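Local coordinates for agglutinin (Rhizoctonia solani, PDB 4G9M), which is a fungal lectin with a ricin-type beta-trefoil fold that probably binds carbohydrates and assembles as a domain-swapped dimer, at residues D22-R25 and G31-I34; P89-A94 and D105-V110; D112-N117 and E121-Y126. All blocks are in the same frame, centred on the assembly; numbering follows the deposited sequence.

Contact 1 of 3, residues D22-R25 and G31-I34; sequences DLWR and GTAI
L23 and I34 face each other as an antiparallel non-hydrogen-bonded pair in the hairpin of strands 20-23 and 32-37, part of the ricin-type beta-trefoil. Their CA atoms lie 4.5 Å apart and both side chains lie on one face of the sheet. Next to this pair, W24 N donates to A33 O at 2.9 Å with a nearly straight N-H...O angle of 167°; on its other side the backbone of D22 bonds that of Q35. D22 O takes a weaker, CA-H...O contact from I34 CA at 3.3 Å.

The apolar contacts centre on L23. With CG anti to the backbone N (chi1 180°), its branch swings over the partner strand, and CD1 meets I34 CG1 at 3.6 Å. The same methyl also reaches T32 O and T32 CG2, the two side chains crossing at about a right angle. W47 of strand 47-51, in the four-stranded sheet, packs on both L23 and I34, consistent with a buried face.

The polar side-chain atoms find partners beyond the two segments. D22 OD2 is hydrogen-bonded by Q45 NE2 and OD1 by Q35 NE2, so both carboxylate oxygens are held. Q45 and W47 fit the QxW signature of ricin-type trefoils. T32 OG1 bonds A29 O, which leaves its methyl for the contact. T32 itself pairs, with G31, against G83 in a G1 beta bulge.

W24 CB lies 4.1 Å from A33 CB, but the indole leads away from A33. T32 CG2 approaches the ring at its edge, near the ring plane, 4.0 Å from W24 CD1, while pressing to within 3.2 Å of W24 O.

Contact 2 of 3, residues P89-A94 and D105-V110; sequences PLDIVA and DHRLFV
The hairpin 90-94/99-103 and the corner that follows it meet here through P89 and D91 on one side and D105 and R107 on the other. The corner is a type I beta turn from H106 to F109, closed by F109 N to H106 O at 2.9 Å; from it the chain runs on into strand 109-113. I92 and A94 bond the second subunit through their backbones.

D91 and R107 carry the charged part. D91 OD2 sits over the centre of one guanidinium face, 3.4 Å from R107 CZ. Because OD2 lies above that plane, no N-H points at it, and its salt bridge to R107 NE, 3.5 Å, works through charge alone; the carboxylate and guanidinium planes are 89° apart. The arginine uses its N-H groups elsewhere: NE bonds A104 O, and NH1 forms a salt bridge with E102 of the second subunit. Its chain, extended from CG to NE, spans the distance from the turn to D91, and R107 also packs on R107 of that subunit. D91 probably offsets part of the arginine charge, beside that E102.

Nearer the start of strand 90-94, P89 CG lies 3.5 Å from D105 OD2, the two side chains crossing at about a right angle. A water bridges the backbones here, donating to P89 O at 2.8 Å and accepting from D105 N at 2.9 Å. It also lies in the plane of the H106 ring, at its edge. The arrangement is that of a beta hairpin followed by a beta-turn corner, carrying the chain into the next sheet of the beta-trefoil.

Contact 3 of 3, residues D112-N117 and E121-Y126; sequences DLKESN and ETPVIY
D112 and I125 form an antiparallel hydrogen-bonded pair: D112 N gives to I125 O at 2.9 Å, bent to 132°, and I125 N returns a straighter bond to D112 O at 2.8 Å. K114 N adds a third backbone bond, to P123 O at 3.0 Å, and V124 CA makes a CA-H...O contact with D112 O.

On the face of D112 and I125 the side chains run alongside each other. I125 CG1, held between its backbone N and carbonyl carbon (chi1 53°), lies 3.9 Å from D112 CB. The D112 carboxylate is bonded through OD2 to Q135 NE2, much as D22 is bonded to a glutamine, consistent with the repeated pattern of the ricin-type beta-trefoil, where the hairpin of strands 109-113 and 122-128 belongs.

On the face of L113 and V124, L113 CD1 touches V124 CG2 at 3.9 Å. The L113 side chain crosses that of T122 at about a right angle, CD1 meeting T122 CG2 at 3.7 Å. Apart from this face, the extended K114 chain packs its CD 4.2 Å from P123 CG, an apolar contact.

The turn end is closed by polar groups. T122 OG1 lies near N117 O, 3.2 Å away, and hydrogen-bonds A119 O, while N117 OD1 accepts from A119 N; T122 OG1 also packs against N117 CB.

Contacts 1 and 3 are buried hairpins built alike, each with a leucine methyl laid on a threonine and an aspartate tied to a glutamine. Strands 32-37 and 122-128 lie side by side in one sheet, where I34 O and V124 N probably hydrogen-bond at 3.3 Å, and E121 OE2 packs against W24 CZ3. Contact 2 is smaller and partly buried, and relies on charge and water in place of direct backbone bonds; of the three, it alone touches the second subunit. It feeds strand 109-113 into contact 3, yet its centre is about 20 Å from that of contact 1, across the chain's centre.

Contact 1 of 3, residues D22-R25 and G31-I34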
loop_
_atom_site.group_PDB
_atom_site.type_symbol
_atom_site.label_atom_id
_atom_site.label_comp_id
_atom_site.label_asym_id
_atom_site.label_seq_id
_atom_site.Cartn_x
_atom_site.Cartn_y
_atom_site.Cartn_z
ATOM N N ASP B 22 17.191 2.295 10.803
ATOM C CA ASP B 22 18.616 2.607 10.920
ATOM C C ASP B 22 19.435 1.349 10.659
ATOM O O ASP B 22 19.201 0.321 11.274
ATOM C CB ASP B 22 18.873 3.136 12.344
ATOM C CG ASP B 22 20.330 3.513 12.608
ATOM O OD1 ASP B 22 21.192 2.611 12.672
ATOM O OD2 ASP B 22 20.611 4.714 12.818
ATOM N N LEU B 23 20.384 1.422 9.734
ATOM C CA LEU B 23 21.305 0.321 9.516
ATOM C C LEU B 23 22.533 0.509 10.395
ATOM O O LEU B 23 23.202 1.532 10.316
ATOM C CB LEU B 23 21.707 0.238 8.036
ATOM C CG LEU B 23 22.686 -0.878 7.667
ATOM C CD1 LEU B 23 22.084 -2.255 7.907
ATOM C CD2 LEU B 23 23.095 -0.743 6.218
ATOM N N TRP B 24 22.808 -0.487 11.239
ATOM C CA TRP B 24 23.891 -0.460 12.230
ATOM C C TRP B 24 25.237 -0.055 11.625
ATOM O O TRP B 24 25.771 -0.746 10.755
ATOM C CB TRP B 24 23.963 -1.843 12.888
ATOM C CG TRP B 24 25.138 -2.138 13.771
ATOM C CD1 TRP B 24 26.354 -2.618 13.383
ATOM C CD2 TRP B 24 25.179 -2.052 15.201
ATOM N NE1 TRP B 24 27.160 -2.805 14.477
ATOM C CE2 TRP B 24 26.464 -2.464 15.606
ATOM C CE3 TRP B 24 24.262 -1.651 16.174
ATOM C CZ2 TRP B 24 26.855 -2.484 16.943
ATOM C CZ3 TRP B 24 24.652 -1.674 17.501
ATOM C CH2 TRP B 24 25.938 -2.088 17.873
ATOM N N ARG B 25 25.748 1.095 12.069
ATOM C CA ARG B 25 27.018 1.665 11.601
ATOM C C ARG B 25 27.083 1.929 10.087
ATOM O O ARG B 25 28.146 2.253 9.552
ATOM C CB ARG B 25 28.211 0.813 12.065
ATOM C CG ARG B 25 28.419 0.796 13.579
ATOM C CD ARG B 25 29.843 0.392 13.947
ATOM N NE ARG B 25 30.149 -1.002 13.630
ATOM C CZ ARG B 25 30.232 -1.975 14.534
ATOM N NH1 ARG B 25 30.030 -1.705 15.817
ATOM N NH2 ARG B 25 30.517 -3.217 14.158
ATOM N N GLY B 31 24.186 -9.362 6.933
ATOM C CA GLY B 31 23.666 -9.623 8.262
ATOM C C GLY B 31 23.734 -8.461 9.244
ATOM O O GLY B 31 23.438 -8.643 10.433
ATOM N N THR B 32 24.111 -7.275 8.767
ATOM C CA THR B 32 24.191 -6.090 9.631
ATOM C C THR B 32 22.810 -5.701 10.173
ATOM O O THR B 32 21.867 -5.547 9.411
ATOM C CB THR B 32 24.832 -4.906 8.880
ATOM O OG1 THR B 32 26.158 -5.271 8.471
ATOM C CG2 THR B 32 24.907 -3.659 9.770
ATOM N N ALA B 33 22.697 -5.575 11.497
ATOM C CA ALA B 33 21.427 -5.276 12.152
ATOM C C ALA B 33 20.748 -4.026 11.615
ATOM O O ALA B 33 21.387 -2.995 11.460
ATOM C CB ALA B 33 21.651 -5.113 13.648
ATOM N N ILE B 34 19.452 -4.130 11.345
ATOM C CA ILE B 34 18.615 -2.955 11.121
ATOM C C ILE B 34 17.777 -2.751 12.397
ATOM O O ILE B 34 17.343 -3.714 13.025
ATOM C CB ILE B 34 17.752 -3.120 9.845
ATOM C CG1 ILE B 34 18.668 -3.161 8.616
ATOM C CG2 ILE B 34 16.766 -1.977 9.709
ATOM C CD1 ILE B 34 17.946 -3.360 7.290
#

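Contact 2 of 3, residues P89-A94 and D105-V110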
loop_
_atom_site.group_PDB
_atom_site.type_symbol
_atom_site.label_atom_id
_atom_site.label_comp_id
_atom_site.label_asym_id
_atom_site.label_seq_id
_atom_site.Cartn_x
_atom_site.Cartn_y
_atom_site.Cartn_z
ATOM N N PRO B 89 11.951 -8.822 -1.092
ATOM C CA PRO B 89 10.972 -7.959 -1.765
ATOM C C PRO B 89 9.790 -7.631 -0.857
ATOM O O PRO B 89 9.360 -8.483 -0.075
ATOM C CB PRO B 89 10.527 -8.804 -2.968
ATOM C CG PRO B 89 10.709 -10.248 -2.480
ATOM C CD PRO B 89 11.974 -10.188 -1.662
ATOM N N LEU B 90 9.279 -6.403 -0.966
ATOM C CA LEU B 90 8.277 -5.870 -0.040
ATOM C C LEU B 90 7.060 -5.342 -0.797
ATOM O O LEU B 90 7.117 -5.121 -2.010
ATOM C CB LEU B 90 8.870 -4.724 0.797
ATOM C CG LEU B 90 10.223 -5.011 1.462
ATOM C CD1 LEU B 90 10.889 -3.718 1.929
ATOM C CD2 LEU B 90 10.046 -5.973 2.619
ATOM N N ASP B 91 5.967 -5.157 -0.061
ATOM C CA ASP B 91 4.766 -4.476 -0.532
ATOM C C ASP B 91 4.530 -3.359 0.467
ATOM O O ASP B 91 4.566 -3.599 1.677
ATOM C CB ASP B 91 3.558 -5.407 -0.474
ATOM C CG ASP B 91 3.441 -6.324 -1.681
ATOM O OD1 ASP B 91 3.911 -5.953 -2.793
ATOM O OD2 ASP B 91 2.807 -7.399 -1.526
ATOM N N ILE B 92 4.295 -2.139 -0.010
ATOM C CA ILE B 92 4.036 -1.025 0.899
ATOM C C ILE B 92 2.517 -0.811 0.944
ATOM O O ILE B 92 1.910 -0.444 -0.064
ATOM C CB ILE B 92 4.753 0.263 0.426
ATOM C CG1 ILE B 92 6.228 -0.024 0.099
ATOM C CG2 ILE B 92 4.671 1.333 1.497
ATOM C CD1 ILE B 92 6.991 -0.691 1.267
ATOM N N VAL B 93 1.913 -1.055 2.105
ATOM C CA VAL B 93 0.450 -1.104 2.239
ATOM C C VAL B 93 -0.051 0.057 3.092
ATOM O O VAL B 93 0.389 0.226 4.226
ATOM C CB VAL B 93 -0.006 -2.440 2.917
ATOM C CG1 VAL B 93 -1.504 -2.568 2.887
ATOM C CG2 VAL B 93 0.642 -3.649 2.230
ATOM N N ALA B 94 -0.959 0.868 2.551
ATOM C CA ALA B 94 -1.521 1.990 3.317
ATOM C C ALA B 94 -2.148 1.567 4.652
ATOM O O ALA B 94 -2.981 0.666 4.704
ATOM C CB ALA B 94 -2.540 2.755 2.472
ATOM N N ASP B 105 6.620 -12.002 -0.302
ATOM C CA ASP B 105 6.468 -13.443 -0.452
ATOM C C ASP B 105 6.222 -14.161 0.875
ATOM O O ASP B 105 6.172 -15.394 0.926
ATOM C CB ASP B 105 7.659 -14.017 -1.207
ATOM C CG ASP B 105 7.707 -13.532 -2.658
ATOM O OD1 ASP B 105 6.631 -13.529 -3.309
ATOM O OD2 ASP B 105 8.793 -13.157 -3.143
ATOM N N HIS B 106 6.046 -13.376 1.935
ATOM C CA HIS B 106 5.611 -13.878 3.234
ATOM C C HIS B 106 4.662 -12.849 3.836
ATOM O O HIS B 106 5.008 -12.194 4.811
ATOM C CB HIS B 106 6.817 -14.040 4.166
ATOM C CG HIS B 106 7.904 -14.910 3.612
ATOM N ND1 HIS B 106 8.808 -14.467 2.668
ATOM C CD2 HIS B 106 8.228 -16.199 3.866
ATOM C CE1 HIS B 106 9.642 -15.445 2.369
ATOM N NE2 HIS B 106 9.315 -16.507 3.084
ATOM N N ARG B 107 3.463 -12.718 3.270
ATOM C CA ARG B 107 2.653 -11.513 3.472
ATOM C C ARG B 107 1.998 -11.383 4.847
ATOM O O ARG B 107 1.409 -10.343 5.157
ATOM C CB ARG B 107 1.578 -11.389 2.384
ATOM C CG ARG B 107 2.136 -11.121 0.997
ATOM C CD ARG B 107 1.042 -10.738 0.020
ATOM N NE ARG B 107 1.549 -10.664 -1.349
ATOM C CZ ARG B 107 0.890 -10.112 -2.364
ATOM N NH1 ARG B 107 -0.301 -9.566 -2.166
ATOM N NH2 ARG B 107 1.429 -10.096 -3.577
ATOM N N LEU B 108 2.071 -12.432 5.660
ATOM C CA LEU B 108 1.603 -12.334 7.037
ATOM C C LEU B 108 2.603 -11.544 7.872
ATOM O O LEU B 108 2.282 -11.132 8.985
ATOM C CB LEU B 108 1.414 -13.720 7.673
ATOM C CG LEU B 108 0.211 -14.577 7.270
ATOM C CD1 LEU B 108 0.250 -15.889 8.035
ATOM C CD2 LEU B 108 -1.105 -13.855 7.519
ATOM N N PHE B 109 3.805 -11.337 7.326
ATOM C CA PHE B 109 4.889 -10.696 8.078
ATOM C C PHE B 109 5.190 -9.281 7.637
ATOM O O PHE B 109 5.292 -9.002 6.439
ATOM C CB PHE B 109 6.154 -11.549 8.033
ATOM C CG PHE B 109 5.983 -12.879 8.705
ATOM C CD1 PHE B 109 6.143 -13.005 10.077
ATOM C CD2 PHE B 109 5.609 -13.987 7.974
ATOM C CE1 PHE B 109 5.952 -14.228 10.704
ATOM C CE2 PHE B 109 5.411 -15.223 8.594
ATOM C CZ PHE B 109 5.586 -15.333 9.964
ATOM N N VAL B 110 5.356 -8.402 8.628
ATOM C CA VAL B 110 5.731 -7.009 8.395
ATOM C C VAL B 110 6.957 -6.609 9.211
ATOM O O VAL B 110 7.288 -7.266 10.196
ATOM C CB VAL B 110 4.580 -6.030 8.729
ATOM C CG1 VAL B 110 3.425 -6.178 7.718
ATOM C CG2 VAL B 110 4.103 -6.203 10.161
HETATM O O HOH W 1 9.231 -11.203 0.711
#

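Contact 3 of 3, residues D112-N117 and E121-Y126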
loop_
_atom_site.group_PDB
_atom_site.type_symbol
_atom_site.label_atom_id
_atom_site.label_comp_id
_atom_site.label_asym_id
_atom_site.label_seq_id
_atom_site.Cartn_x
_atom_site.Cartn_y
_atom_site.Cartn_z
ATOM N N ASP B 112 8.779 -4.736 11.965
ATOM C CA ASP B 112 8.237 -4.468 13.296
ATOM C C ASP B 112 9.330 -3.889 14.187
ATOM O O ASP B 112 10.375 -4.494 14.356
ATOM C CB ASP B 112 7.703 -5.799 13.860
ATOM C CG ASP B 112 7.155 -5.689 15.265
ATOM O OD1 ASP B 112 7.843 -5.167 16.169
ATOM O OD2 ASP B 112 6.031 -6.186 15.486
ATOM N N LEU B 113 9.101 -2.714 14.763
ATOM C CA LEU B 113 10.028 -2.212 15.774
ATOM C C LEU B 113 9.686 -2.896 17.100
ATOM O O LEU B 113 8.666 -2.599 17.728
ATOM C CB LEU B 113 9.958 -0.679 15.882
ATOM C CG LEU B 113 10.985 -0.010 16.811
ATOM C CD1 LEU B 113 12.417 -0.409 16.451
ATOM C CD2 LEU B 113 10.842 1.495 16.734
ATOM N N LYS B 114 10.552 -3.819 17.508
ATOM C CA LYS B 114 10.276 -4.761 18.591
ATOM C C LYS B 114 9.692 -4.126 19.859
ATOM O O LYS B 114 10.321 -3.271 20.484
ATOM C CB LYS B 114 11.561 -5.530 18.933
ATOM C CG LYS B 114 11.405 -6.670 19.945
ATOM C CD LYS B 114 12.773 -7.264 20.240
ATOM C CE LYS B 114 12.709 -8.416 21.219
ATOM N NZ LYS B 114 14.091 -8.828 21.621
ATOM N N GLU B 115 8.472 -4.539 20.201
ATOM C CA GLU B 115 7.848 -4.190 21.481
ATOM C C GLU B 115 7.655 -2.673 21.627
ATOM O O GLU B 115 7.616 -2.144 22.739
ATOM C CB GLU B 115 8.649 -4.782 22.654
ATOM C CG GLU B 115 8.564 -6.322 22.740
ATOM C CD GLU B 115 9.592 -6.941 23.671
ATOM O OE1 GLU B 115 10.560 -6.251 24.065
ATOM O OE2 GLU B 115 9.439 -8.139 23.992
ATOM N N SER B 116 7.559 -1.988 20.494
ATOM C CA SER B 116 7.329 -0.538 20.460
ATOM C C SER B 116 8.323 0.259 21.315
ATOM O O SER B 116 7.990 1.327 21.835
ATOM C CB SER B 116 5.904 -0.214 20.912
ATOM O OG SER B 116 4.956 -1.028 20.256
ATOM N N ASN B 117 9.540 -0.254 21.450
ATOM C CA ASN B 117 10.555 0.371 22.294
ATOM C C ASN B 117 11.249 1.543 21.591
ATOM O O ASN B 117 11.854 1.372 20.525
ATOM C CB ASN B 117 11.569 -0.693 22.721
ATOM C CG ASN B 117 12.448 -0.251 23.872
ATOM O OD1 ASN B 117 12.666 0.946 24.099
ATOM N ND2 ASN B 117 12.981 -1.230 24.603
ATOM N N GLU B 121 18.778 1.427 19.152
ATOM C CA GLU B 121 19.240 0.042 18.929
ATOM C C GLU B 121 18.190 -1.033 19.185
ATOM O O GLU B 121 18.500 -2.234 19.209
ATOM C CB GLU B 121 20.570 -0.268 19.647
ATOM C CG GLU B 121 21.702 0.664 19.215
ATOM C CD GLU B 121 23.057 0.269 19.776
ATOM O OE1 GLU B 121 23.136 -0.720 20.529
ATOM O OE2 GLU B 121 24.051 0.957 19.453
ATOM N N THR B 122 16.945 -0.607 19.369
ATOM C CA THR B 122 15.842 -1.556 19.450
ATOM C C THR B 122 15.745 -2.306 18.129
ATOM O O THR B 122 15.672 -1.695 17.071
ATOM C CB THR B 122 14.500 -0.864 19.717
ATOM O OG1 THR B 122 14.529 -0.237 21.004
ATOM C CG2 THR B 122 13.359 -1.879 19.679
ATOM N N PRO B 123 15.739 -3.643 18.183
ATOM C CA PRO B 123 15.734 -4.429 16.948
ATOM C C PRO B 123 14.478 -4.223 16.114
ATOM O O PRO B 123 13.403 -3.986 16.669
ATOM C CB PRO B 123 15.798 -5.878 17.456
ATOM C CG PRO B 123 16.397 -5.764 18.825
ATOM C CD PRO B 123 15.855 -4.493 19.381
ATOM N N VAL B 124 14.643 -4.272 14.797
ATOM C CA VAL B 124 13.522 -4.371 13.876
ATOM C C VAL B 124 13.477 -5.827 13.456
ATOM O O VAL B 124 14.514 -6.418 13.142
ATOM C CB VAL B 124 13.719 -3.451 12.676
ATOM C CG1 VAL B 124 12.640 -3.700 11.636
ATOM C CG2 VAL B 124 13.699 -2.020 13.145
ATOM N N ILE B 125 12.283 -6.411 13.484
ATOM C CA ILE B 125 12.150 -7.850 13.283
ATOM C C ILE B 125 11.005 -8.099 12.305
ATOM O O ILE B 125 10.169 -7.222 12.099
ATOM C CB ILE B 125 11.825 -8.574 14.610
ATOM C CG1 ILE B 125 10.606 -7.939 15.300
ATOM C CG2 ILE B 125 13.032 -8.551 15.560
ATOM C CD1 ILE B 125 10.076 -8.740 16.510
ATOM N N TYR B 126 10.975 -9.281 11.692
ATOM C CA TYR B 126 9.767 -9.713 10.973
ATOM C C TYR B 126 8.784 -10.186 12.014
ATOM O O TYR B 126 9.177 -10.862 12.973
ATOM C CB TYR B 126 10.070 -10.837 9.958
ATOM C CG TYR B 126 10.898 -10.301 8.818
ATOM C CD1 TYR B 126 10.309 -9.598 7.786
ATOM C CD2 TYR B 126 12.276 -10.433 8.816
ATOM C CE1 TYR B 126 11.081 -9.044 6.758
ATOM C CE2 TYR B 126 13.055 -9.881 7.782
ATOM C CZ TYR B 126 12.453 -9.196 6.774
ATOM O OH TYR B 126 13.224 -8.633 5.760
#